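Local atomic coordinates of 3-hydroxy-3-methylglutaryl-CoA lyase (Acinetobacter baumannii, PDB entry 6NDS), a protein that belongs to the HMGL-like family of TIM-barrel enzymes and binds a zinc ion and coenzyme A. Residues S201-L204 and S205-P209; L228-E232 and V233-R237; V194-K197 and R198-H202; T274-L278 and D279-Q283; V150-F154 and G155-E159. One frame throughout, in Å; residues are numbered along the deposited sequence.

Contact 1. Residues S201-L204 and S205-P209; sequences SHVL and SLISP
S205 meets H202 just where helix 193-203 runs out, and its side chain takes up a carbonyl that the helix no longer uses in the regular way. S205 OG lies 2.6 Å from H202 O, donating in the carbonyl plane, while S205 N gives H202 O a second bond of 2.9 Å from well above that plane. The hydroxyl reaches back because it stands between its own backbone N and carbonyl carbon (chi1 78°); a short polar residue such as serine can fold over the helix end in this way. V203 O is also gripped twice: L206 N comes from above its plane at 2.8 Å, and I207 N lies 3.0 Å away, nearly in line with the C=O bond. Apolar side chains pack beside these bonds. V203 CG1 and I207 CG1 lie side by side, 3.9 Å apart, and both side chains pack on L212 of strand 212-216, so branched aliphatic residues suit this buried face. L204 reaches forward along the chain, its CD2 4.2 Å from P209 CD. The chemistry implies a well-bonded helix end: H202 O and V203 O each take two donors, so the chain can turn toward strand 212-216 with both acceptors satisfied.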
# COMPACT_ATOMS: atom_id res chain seq x y z
N SER A 201 -9.25 -9.44 -17.17
CA SER A 201 -9.92 -10.63 -17.70
C SER A 201 -10.28 -10.44 -19.16
O SER A 201 -10.09 -11.36 -19.97
CB SER A 201 -11.17 -10.95 -16.88
OG SER A 201 -10.83 -11.27 -15.54
N HIS A 202 -10.78 -9.26 -19.52
CA HIS A 202 -11.20 -9.07 -20.90
C HIS A 202 -10.00 -9.01 -21.84
O HIS A 202 -10.02 -9.62 -22.92
CB HIS A 202 -12.05 -7.81 -21.03
CG HIS A 202 -12.55 -7.56 -22.42
ND1 HIS A 202 -13.66 -8.20 -22.94
CD2 HIS A 202 -12.07 -6.77 -23.41
CE1 HIS A 202 -13.85 -7.79 -24.19
NE2 HIS A 202 -12.90 -6.93 -24.49
N VAL A 203 -8.95 -8.30 -21.44
CA VAL A 203 -7.79 -8.19 -22.33
C VAL A 203 -7.12 -9.55 -22.49
O VAL A 203 -6.63 -9.88 -23.57
CB VAL A 203 -6.82 -7.11 -21.83
CG1 VAL A 203 -5.57 -7.09 -22.67
CG2 VAL A 203 -7.48 -5.75 -21.90
N LEU A 204 -7.13 -10.39 -21.44
CA LEU A 204 -6.59 -11.74 -21.57
C LEU A 204 -7.45 -12.66 -22.44
O LEU A 204 -7.07 -13.82 -22.65
CB LEU A 204 -6.39 -12.37 -20.19
CG LEU A 204 -5.23 -11.74 -19.42
CD1 LEU A 204 -5.12 -12.30 -18.00
CD2 LEU A 204 -3.90 -11.90 -20.17
N SER A 205 -8.61 -12.21 -22.93
CA SER A 205 -9.29 -12.93 -24.00
C SER A 205 -8.78 -12.54 -25.38
O SER A 205 -9.15 -13.17 -26.37
CB SER A 205 -10.80 -12.69 -23.92
OG SER A 205 -11.13 -11.42 -24.45
N LEU A 206 -7.95 -11.49 -25.46
CA LEU A 206 -7.32 -11.03 -26.69
C LEU A 206 -5.86 -11.42 -26.79
O LEU A 206 -5.39 -11.76 -27.88
CB LEU A 206 -7.43 -9.50 -26.79
CG LEU A 206 -8.82 -8.87 -26.76
CD1 LEU A 206 -8.71 -7.36 -26.63
CD2 LEU A 206 -9.59 -9.25 -28.01
N ILE A 207 -5.11 -11.35 -25.68
CA ILE A 207 -3.70 -11.68 -25.66
C ILE A 207 -3.43 -12.60 -24.47
O ILE A 207 -4.30 -12.82 -23.62
CB ILE A 207 -2.80 -10.43 -25.59
CG1 ILE A 207 -3.07 -9.63 -24.31
CG2 ILE A 207 -3.00 -9.54 -26.84
CD1 ILE A 207 -2.18 -8.40 -24.16
N SER A 208 -2.21 -13.12 -24.42
CA SER A 208 -1.84 -14.13 -23.44
C SER A 208 -1.12 -13.51 -22.25
O SER A 208 -0.66 -12.36 -22.31
CB SER A 208 -0.94 -15.19 -24.09
OG SER A 208 0.39 -14.73 -24.13
N PRO A 209 -1.02 -14.24 -21.14
CA PRO A 209 -0.25 -13.72 -20.00
C PRO A 209 1.22 -13.48 -20.31
O PRO A 209 1.87 -12.71 -19.60
CB PRO A 209 -0.41 -14.81 -18.93
CG PRO A 209 -1.69 -15.50 -19.30
CD PRO A 209 -1.73 -15.49 -20.80

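Contact 2. Residues L228-E232 and V233-R237; sequences LAAYE and VGARR. With ACT (acetate ion), chain D.
A Schellman motif ends helix 223-232, and Y231 and R236 add a cation-pi stack beside it. The two backbone bonds of the motif run from A235 N to A230 O (3.0 Å) and from G234 N to Y231 O (3.0 Å). G234 is the C-prime residue; its phi of 115° suits glycine, since a beta-carbon would be pressed against the preceding carbonyl oxygen. A230 O also accepts from V233 N, on the opposite face of its plane from A235 N.

The R236 guanidinium lies flat over one face of the Y231 ring, with planes 18° apart and CZ 3.8 Å from the ring centroid. A bend at chi2 (-69°) folds the arginine back over the tyrosine. From there NH1 donates to Y231 O at 3.0 Å, in the carbonyl plane and on a lone pair, and to A235 O at 2.9 Å. Water 1 joins Y231 O to R236 NH2, and R236 NE is held by S13 O. Arginine fits because one flat group can both stack and bond to Y231 O in the last turn of the helix and to A235 O in the loop after it. These bonds fix the rotation of the guanidinium. At the far end of the ring Y231 OH bonds to D14 O, with an acetate ion, probably from the crystallisation liquor, nearby.

A230 CB and A235 CB meet at 3.9 Å. A235 packs on L214 of strand 212-216, V233 leans on V200 and S201 of helix 193-203, and the chain passes directly into strand 237-240.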
# COMPACT_ATOMS: atom_id res chain seq x y z
N LEU A 228 -2.07 -7.86 -7.03
CA LEU A 228 -2.56 -9.17 -6.62
C LEU A 228 -3.89 -9.49 -7.28
O LEU A 228 -4.14 -10.64 -7.67
CB LEU A 228 -2.65 -9.23 -5.08
CG LEU A 228 -2.74 -10.63 -4.47
CD1 LEU A 228 -1.56 -11.49 -4.92
CD2 LEU A 228 -2.78 -10.54 -2.94
N ALA A 229 -4.77 -8.49 -7.43
CA ALA A 229 -6.04 -8.72 -8.11
C ALA A 229 -5.82 -9.13 -9.57
O ALA A 229 -6.49 -10.04 -10.07
CB ALA A 229 -6.93 -7.48 -8.05
N ALA A 230 -4.89 -8.46 -10.26
CA ALA A 230 -4.57 -8.83 -11.64
C ALA A 230 -3.97 -10.24 -11.70
O ALA A 230 -4.30 -11.03 -12.59
CB ALA A 230 -3.61 -7.82 -12.26
N TYR A 231 -3.07 -10.55 -10.77
CA TYR A 231 -2.48 -11.89 -10.72
C TYR A 231 -3.55 -12.97 -10.54
O TYR A 231 -3.48 -14.04 -11.15
CB TYR A 231 -1.45 -11.96 -9.58
CG TYR A 231 -0.69 -13.28 -9.52
CD1 TYR A 231 0.50 -13.45 -10.20
CD2 TYR A 231 -1.19 -14.35 -8.78
CE1 TYR A 231 1.20 -14.65 -10.13
CE2 TYR A 231 -0.51 -15.55 -8.72
CZ TYR A 231 0.68 -15.69 -9.39
OH TYR A 231 1.35 -16.90 -9.32
N GLU A 232 -4.55 -12.69 -9.69
CA GLU A 232 -5.60 -13.66 -9.42
C GLU A 232 -6.42 -14.02 -10.65
O GLU A 232 -7.00 -15.11 -10.70
CB GLU A 232 -6.50 -13.15 -8.28
CG GLU A 232 -5.78 -13.14 -6.91
CD GLU A 232 -6.57 -12.45 -5.79
OE1 GLU A 232 -7.59 -11.79 -6.07
OE2 GLU A 232 -6.15 -12.58 -4.61
N VAL A 233 -6.48 -13.15 -11.67
CA VAL A 233 -7.20 -13.46 -12.90
C VAL A 233 -6.25 -13.78 -14.05
O VAL A 233 -6.69 -13.85 -15.20
CB VAL A 233 -8.19 -12.34 -13.28
CG1 VAL A 233 -9.29 -12.21 -12.23
CG2 VAL A 233 -7.48 -11.00 -13.48
N GLY A 234 -4.96 -14.00 -13.77
CA GLY A 234 -4.05 -14.58 -14.74
C GLY A 234 -2.91 -13.70 -15.22
O GLY A 234 -2.05 -14.19 -15.96
N ALA A 235 -2.86 -12.42 -14.84
CA ALA A 235 -1.77 -11.57 -15.31
C ALA A 235 -0.48 -11.92 -14.59
O ALA A 235 -0.48 -12.32 -13.42
CB ALA A 235 -2.11 -10.10 -15.07
N ARG A 236 0.64 -11.78 -15.30
CA ARG A 236 1.93 -12.20 -14.76
C ARG A 236 3.07 -11.19 -14.92
O ARG A 236 4.04 -11.29 -14.16
CB ARG A 236 2.37 -13.53 -15.40
CG ARG A 236 1.43 -14.69 -15.09
CD ARG A 236 1.52 -15.07 -13.61
NE ARG A 236 0.73 -16.25 -13.25
CZ ARG A 236 -0.52 -16.20 -12.78
NH1 ARG A 236 -1.14 -15.03 -12.65
NH2 ARG A 236 -1.16 -17.32 -12.44
N ARG A 237 2.98 -10.22 -15.83
CA ARG A 237 4.07 -9.27 -16.06
C ARG A 237 3.71 -7.92 -15.45
O ARG A 237 2.65 -7.37 -15.76
CB ARG A 237 4.35 -9.11 -17.55
CG ARG A 237 4.82 -10.41 -18.26
CD ARG A 237 4.93 -10.28 -19.79
NE ARG A 237 5.78 -9.16 -20.17
CZ ARG A 237 5.96 -8.71 -21.40
NH1 ARG A 237 5.38 -9.30 -22.43
NH2 ARG A 237 6.74 -7.65 -21.60
C ACT D . 1.35 -19.24 -6.03
O ACT D . 0.88 -18.90 -7.16
OXT ACT D . 0.93 -18.94 -4.88
CH3 ACT D . 2.61 -20.16 -6.07
O HOH W 1 -3.90 -16.84 -11.37

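Contact 3. Residues V194-K197 and R198-H202; sequences VQVK and RIVSH. With ACT (acetate ion), chain E.
R198 folds its guanidinium back beside Q195 on helix 193-203, where it holds an acetate ion, probably from the crystallisation liquor. NH1 donates to acetate OXT at 3.1 Å; the bond from NH2 to the other acetate oxygen is weak. NH2 has a stronger partner in E164, with which it forms a salt bridge. The helix is the crossover of a beta-alpha-beta unit between strands 182-186 and 212-216 of the TIM barrel. R198 starts out extended and bends at chi3 (65°), which brings one face of its guanidinium over Q195 CA; a long, flexible arginine is well suited to an exposed helical surface of this kind. Farther along, K197 O accepts from both S201 N and S201 OG, on opposite faces of its plane. Serine can make this second bond because its hydroxyl sits beside its own backbone N (chi1 -63°). K197 itself stretches away to a salt bridge with E232, and Q195 NE2 is bonded to F154 O. The regular helical bonds include V200 N to V196 O at 2.9 Å.

On the buried side the residues are aliphatic, which suits a helix face turned to the sheet. V196 and V200 point the same way and both pack on strand 212-216, while I199 turns to F154. I199 CD1 also lies alongside the Q195 chain, 3.9 Å from Q195 CG, and V196 CG1 stands 4.0 Å from V200 CG2.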
# COMPACT_ATOMS: atom_id res chain seq x y z
N VAL A 194 -11.52 -4.39 -8.30
CA VAL A 194 -12.63 -4.96 -9.06
C VAL A 194 -12.54 -4.54 -10.52
O VAL A 194 -12.69 -5.35 -11.43
CB VAL A 194 -13.98 -4.56 -8.43
CG1 VAL A 194 -15.12 -4.95 -9.36
CG2 VAL A 194 -14.13 -5.24 -7.09
N GLN A 195 -12.27 -3.25 -10.74
CA GLN A 195 -12.07 -2.74 -12.09
C GLN A 195 -10.90 -3.44 -12.77
O GLN A 195 -10.98 -3.80 -13.96
CB GLN A 195 -11.83 -1.23 -12.02
CG GLN A 195 -11.38 -0.57 -13.31
CD GLN A 195 -10.76 0.79 -13.02
OE1 GLN A 195 -10.11 0.96 -11.99
NE2 GLN A 195 -10.96 1.76 -13.91
N VAL A 196 -9.81 -3.64 -12.04
CA VAL A 196 -8.65 -4.33 -12.60
C VAL A 196 -9.02 -5.74 -13.04
O VAL A 196 -8.65 -6.18 -14.13
CB VAL A 196 -7.50 -4.34 -11.58
CG1 VAL A 196 -6.42 -5.34 -12.00
CG2 VAL A 196 -6.91 -2.93 -11.46
N LYS A 197 -9.76 -6.48 -12.20
CA LYS A 197 -10.11 -7.84 -12.60
C LYS A 197 -10.95 -7.84 -13.87
O LYS A 197 -10.73 -8.68 -14.76
CB LYS A 197 -10.83 -8.56 -11.46
CG LYS A 197 -9.87 -8.96 -10.33
CD LYS A 197 -10.55 -9.84 -9.29
CE LYS A 197 -9.57 -10.27 -8.20
NZ LYS A 197 -10.19 -11.32 -7.31
N ARG A 198 -11.88 -6.90 -14.00
CA ARG A 198 -12.74 -6.85 -15.18
C ARG A 198 -11.94 -6.54 -16.44
O ARG A 198 -12.09 -7.22 -17.46
CB ARG A 198 -13.85 -5.81 -14.97
CG ARG A 198 -14.69 -5.55 -16.19
CD ARG A 198 -15.87 -4.63 -15.87
NE ARG A 198 -15.45 -3.28 -15.48
CZ ARG A 198 -15.47 -2.82 -14.23
NH1 ARG A 198 -15.88 -3.59 -13.23
NH2 ARG A 198 -15.08 -1.58 -13.98
N ILE A 199 -11.08 -5.52 -16.38
CA ILE A 199 -10.33 -5.12 -17.56
C ILE A 199 -9.30 -6.18 -17.93
O ILE A 199 -9.16 -6.54 -19.11
CB ILE A 199 -9.67 -3.74 -17.35
CG1 ILE A 199 -10.74 -2.63 -17.34
CG2 ILE A 199 -8.64 -3.47 -18.44
CD1 ILE A 199 -10.21 -1.22 -17.02
N VAL A 200 -8.57 -6.70 -16.94
CA VAL A 200 -7.53 -7.69 -17.24
C VAL A 200 -8.15 -8.98 -17.78
O VAL A 200 -7.62 -9.58 -18.72
CB VAL A 200 -6.66 -7.95 -16.01
CG1 VAL A 200 -5.76 -9.16 -16.24
CG2 VAL A 200 -5.80 -6.71 -15.69
N SER A 201 -9.25 -9.44 -17.17
CA SER A 201 -9.92 -10.63 -17.70
C SER A 201 -10.28 -10.44 -19.16
O SER A 201 -10.09 -11.36 -19.97
CB SER A 201 -11.17 -10.95 -16.88
OG SER A 201 -10.83 -11.27 -15.54
N HIS A 202 -10.78 -9.26 -19.52
CA HIS A 202 -11.20 -9.07 -20.90
C HIS A 202 -10.00 -9.01 -21.84
O HIS A 202 -10.02 -9.62 -22.92
CB HIS A 202 -12.05 -7.81 -21.03
CG HIS A 202 -12.55 -7.56 -22.42
ND1 HIS A 202 -13.66 -8.20 -22.94
CD2 HIS A 202 -12.07 -6.77 -23.41
CE1 HIS A 202 -13.85 -7.79 -24.19
NE2 HIS A 202 -12.90 -6.93 -24.49
C ACT E . -15.93 -1.13 -10.31
O ACT E . -15.14 -0.31 -10.86
OXT ACT E . -16.80 -1.88 -10.84
CH3 ACT E . -15.83 -1.25 -8.76

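Contact 4. Residues T274-L278 and D279-Q283; sequences TTIDL and DALIQ
D277 caps the start of helix 278-285, its carboxylate folded over A280. CG is anti to the backbone N (chi1 179°), a conformation that carries OD1 to 3.2 Å from A280 N. The N-H points almost straight at OD1 (170°), although it meets the oxygen from above the carboxylate plane. The other oxygen, OD2, rests against A280 CB at 3.5 Å; alanine is small enough to fit beneath the cap. Aspartate suits this N-cap because its short side chain can accept an amide of the first turn, and its negative charge probably interacts favourably with the helix dipole. D277 O meanwhile receives L281 N at 2.9 Å.

L278, with CG anti to its N and chi2 near 58°, sets CD1 obliquely across I282, 3.9 Å from its CD1. On the loop side, I276 CG2 meets L281 CD2 at 4.0 Å. T274 OG1 accepts from I276 N, forming an ST turn just before the cap.

Apolar I276, L278 and L281 all face helix 260-270, touching V264, E268 and T260 respectively. D279 turns instead to a salt bridge with R305, and A280 packs on M49 in the loop before strand 53-58.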
# COMPACT_ATOMS: atom_id res chain seq x y z
N THR A 274 9.48 -15.29 -8.13
CA THR A 274 10.10 -14.27 -8.98
C THR A 274 11.54 -14.71 -9.24
O THR A 274 12.03 -15.66 -8.62
CB THR A 274 10.13 -12.86 -8.35
OG1 THR A 274 11.22 -12.76 -7.42
CG2 THR A 274 8.79 -12.49 -7.67
N THR A 275 12.24 -14.02 -10.14
CA THR A 275 13.66 -14.28 -10.31
C THR A 275 14.52 -13.16 -9.75
O THR A 275 15.69 -13.03 -10.13
CB THR A 275 14.03 -14.52 -11.78
OG1 THR A 275 13.76 -13.34 -12.55
CG2 THR A 275 13.25 -15.69 -12.37
N ILE A 276 13.99 -12.37 -8.82
CA ILE A 276 14.66 -11.18 -8.30
C ILE A 276 15.32 -11.51 -6.97
O ILE A 276 14.72 -12.19 -6.12
CB ILE A 276 13.68 -10.00 -8.15
CG1 ILE A 276 12.81 -9.81 -9.40
CG2 ILE A 276 14.44 -8.71 -7.80
CD1 ILE A 276 13.60 -9.67 -10.70
N ASP A 277 16.55 -11.04 -6.78
CA ASP A 277 17.28 -11.20 -5.51
C ASP A 277 16.85 -10.09 -4.55
O ASP A 277 17.35 -8.96 -4.61
CB ASP A 277 18.78 -11.20 -5.78
CG ASP A 277 19.64 -11.34 -4.52
OD1 ASP A 277 19.15 -11.21 -3.38
OD2 ASP A 277 20.86 -11.55 -4.69
N LEU A 278 15.93 -10.41 -3.63
CA LEU A 278 15.31 -9.37 -2.80
C LEU A 278 16.32 -8.70 -1.88
O LEU A 278 16.33 -7.47 -1.74
CB LEU A 278 14.16 -9.97 -2.00
CG LEU A 278 13.46 -9.01 -1.02
CD1 LEU A 278 12.90 -7.78 -1.74
CD2 LEU A 278 12.36 -9.75 -0.25
N ASP A 279 17.15 -9.50 -1.21
CA ASP A 279 18.15 -8.92 -0.30
C ASP A 279 19.03 -7.91 -1.03
O ASP A 279 19.28 -6.81 -0.52
CB ASP A 279 19.01 -10.02 0.31
CG ASP A 279 18.30 -10.80 1.38
OD1 ASP A 279 17.54 -10.19 2.15
OD2 ASP A 279 18.53 -12.02 1.45
N ALA A 280 19.51 -8.28 -2.22
CA ALA A 280 20.39 -7.38 -2.95
C ALA A 280 19.64 -6.15 -3.44
O ALA A 280 20.21 -5.06 -3.50
CB ALA A 280 21.02 -8.10 -4.14
N LEU A 281 18.36 -6.32 -3.78
CA LEU A 281 17.58 -5.20 -4.28
C LEU A 281 17.31 -4.18 -3.18
O LEU A 281 17.37 -2.97 -3.41
CB LEU A 281 16.27 -5.72 -4.87
CG LEU A 281 15.47 -4.68 -5.65
CD1 LEU A 281 16.17 -4.36 -6.98
CD2 LEU A 281 14.05 -5.21 -5.87
N ILE A 282 17.01 -4.66 -1.97
CA ILE A 282 16.83 -3.74 -0.84
C ILE A 282 18.11 -2.96 -0.59
O ILE A 282 18.08 -1.74 -0.35
CB ILE A 282 16.40 -4.52 0.42
CG1 ILE A 282 14.96 -5.04 0.26
CG2 ILE A 282 16.53 -3.64 1.68
CD1 ILE A 282 14.57 -6.08 1.31
N GLN A 283 19.26 -3.64 -0.64
CA GLN A 283 20.53 -2.94 -0.42
C GLN A 283 20.74 -1.86 -1.48
O GLN A 283 21.17 -0.74 -1.16
CB GLN A 283 21.69 -3.93 -0.41
CG GLN A 283 23.03 -3.28 -0.09
CD GLN A 283 24.20 -4.22 -0.30
OE1 GLN A 283 24.16 -5.11 -1.15
NE2 GLN A 283 25.26 -4.03 0.48

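Contact 5. Residues V150-F154 and G155-E159; sequences VATTF and GCPFE
T152 turns its side chain onto the G155 carbonyl, bringing CB to 3.3 Å from G155 O. The two residues are the ends of a type I beta turn that follows strand 145-151 of the TIM barrel, at the start of the loop leading to helix 164-176. Water 2 bridges the bend, accepting from F154 N at 3.0 Å and donating to G155 O at 2.8 Å, so two polar atoms of this buried turn are satisfied through it. Glycine suits position 155: with phi at 136°, a beta-carbon would clash with F154 O.

The next shell fixes the threonines. T153 OG1 donates to V150 O at 2.8 Å, returning to the strand end. T152 OG1, set between its own N and carbonyl carbon (chi1 65°), donates to A151 O and is also bonded to S114 N. A small residue with both a hydroxyl and a methyl serves each place, and T153 CG2 sits over the centre of one face of the F154 ring. The backbone N of T152 is in turn bonded to T187 OG1.

Beyond the turn, P157 and F158 pack on H310 and P311 of the second subunit, respectively. The C156 sulfur accepts from two backbone amides: F158 N lies 3.2 Å from C156 SG and E159 N lies 3.3 Å from C156 SG.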
# COMPACT_ATOMS: atom_id res chain seq x y z
N VAL A 150 -1.00 1.47 -23.45
CA VAL A 150 -2.17 2.33 -23.34
C VAL A 150 -2.11 2.97 -21.96
O VAL A 150 -2.35 2.30 -20.95
CB VAL A 150 -3.48 1.55 -23.53
CG1 VAL A 150 -4.66 2.52 -23.54
CG2 VAL A 150 -3.43 0.72 -24.81
N ALA A 151 -1.77 4.26 -21.92
CA ALA A 151 -1.78 5.03 -20.68
C ALA A 151 -3.21 5.46 -20.33
O ALA A 151 -4.13 5.36 -21.14
CB ALA A 151 -0.85 6.24 -20.78
N THR A 152 -3.38 5.94 -19.09
CA THR A 152 -4.68 6.29 -18.50
C THR A 152 -5.74 5.23 -18.78
O THR A 152 -6.90 5.55 -19.03
CB THR A 152 -5.16 7.69 -18.95
OG1 THR A 152 -5.41 7.72 -20.36
CG2 THR A 152 -4.11 8.75 -18.61
N THR A 153 -5.35 3.95 -18.71
CA THR A 153 -6.30 2.86 -18.97
C THR A 153 -7.43 2.86 -17.96
O THR A 153 -8.58 2.55 -18.29
CB THR A 153 -5.56 1.51 -18.95
OG1 THR A 153 -4.84 1.35 -20.18
CG2 THR A 153 -6.53 0.33 -18.77
N PHE A 154 -7.13 3.22 -16.71
CA PHE A 154 -8.06 3.06 -15.60
C PHE A 154 -8.67 4.38 -15.13
O PHE A 154 -9.30 4.42 -14.07
CB PHE A 154 -7.35 2.35 -14.45
CG PHE A 154 -6.72 1.03 -14.84
CD1 PHE A 154 -7.46 -0.14 -14.77
CD2 PHE A 154 -5.41 0.97 -15.27
CE1 PHE A 154 -6.89 -1.36 -15.14
CE2 PHE A 154 -4.84 -0.24 -15.64
CZ PHE A 154 -5.58 -1.41 -15.57
N GLY A 155 -8.52 5.45 -15.90
CA GLY A 155 -8.99 6.77 -15.53
C GLY A 155 -7.93 7.80 -15.85
O GLY A 155 -6.75 7.48 -16.01
N CYS A 156 -8.36 9.05 -15.96
CA CYS A 156 -7.53 10.17 -16.37
C CYS A 156 -7.63 11.31 -15.37
O CYS A 156 -8.73 11.63 -14.90
CB CYS A 156 -7.98 10.66 -17.76
SG CYS A 156 -7.22 12.20 -18.30
N PRO A 157 -6.50 11.94 -15.01
CA PRO A 157 -6.56 13.06 -14.07
C PRO A 157 -7.28 14.29 -14.63
O PRO A 157 -7.65 15.18 -13.85
CB PRO A 157 -5.08 13.37 -13.80
CG PRO A 157 -4.37 12.90 -15.05
CD PRO A 157 -5.13 11.66 -15.49
N PHE A 158 -7.47 14.38 -15.95
CA PHE A 158 -8.20 15.48 -16.56
C PHE A 158 -9.66 15.13 -16.83
O PHE A 158 -10.56 15.90 -16.49
CB PHE A 158 -7.55 15.90 -17.88
CG PHE A 158 -6.13 16.35 -17.76
CD1 PHE A 158 -5.82 17.54 -17.12
CD2 PHE A 158 -5.10 15.59 -18.32
CE1 PHE A 158 -4.51 17.97 -17.03
CE2 PHE A 158 -3.78 16.02 -18.22
CZ PHE A 158 -3.49 17.21 -17.58
N GLU A 159 -9.90 13.97 -17.45
CA GLU A 159 -11.22 13.61 -17.93
C GLU A 159 -12.01 12.79 -16.93
O GLU A 159 -13.25 12.75 -17.01
CB GLU A 159 -11.10 12.83 -19.25
CG GLU A 159 -10.50 13.65 -20.40
CD GLU A 159 -10.56 12.94 -21.76
OE1 GLU A 159 -11.02 11.78 -21.81
OE2 GLU A 159 -10.13 13.55 -22.77
O HOH W 2 -5.30 5.16 -15.30

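Contacts 1 and 3 share S201 and H202, and together they follow helix 193-203 to its C-terminal end. Contact 2, at the end of the next helix, packs against both: V233 CG2 of contact 2 lies 3.7 Å from V200 CG1 of contact 3, and P209 CB of contact 1 lies 3.4 Å from G234 O of contact 2. Contact 5 meets contact 3 on the side of the helix, where I199 CD1 is 3.7 Å from F154 CD1. The T152 side chain of contact 5 is about 9 Å from coenzyme A and about 10 Å from the zinc ion, near both but touching neither. Contact 4 stands apart, its centre about 31 Å from that of contact 5.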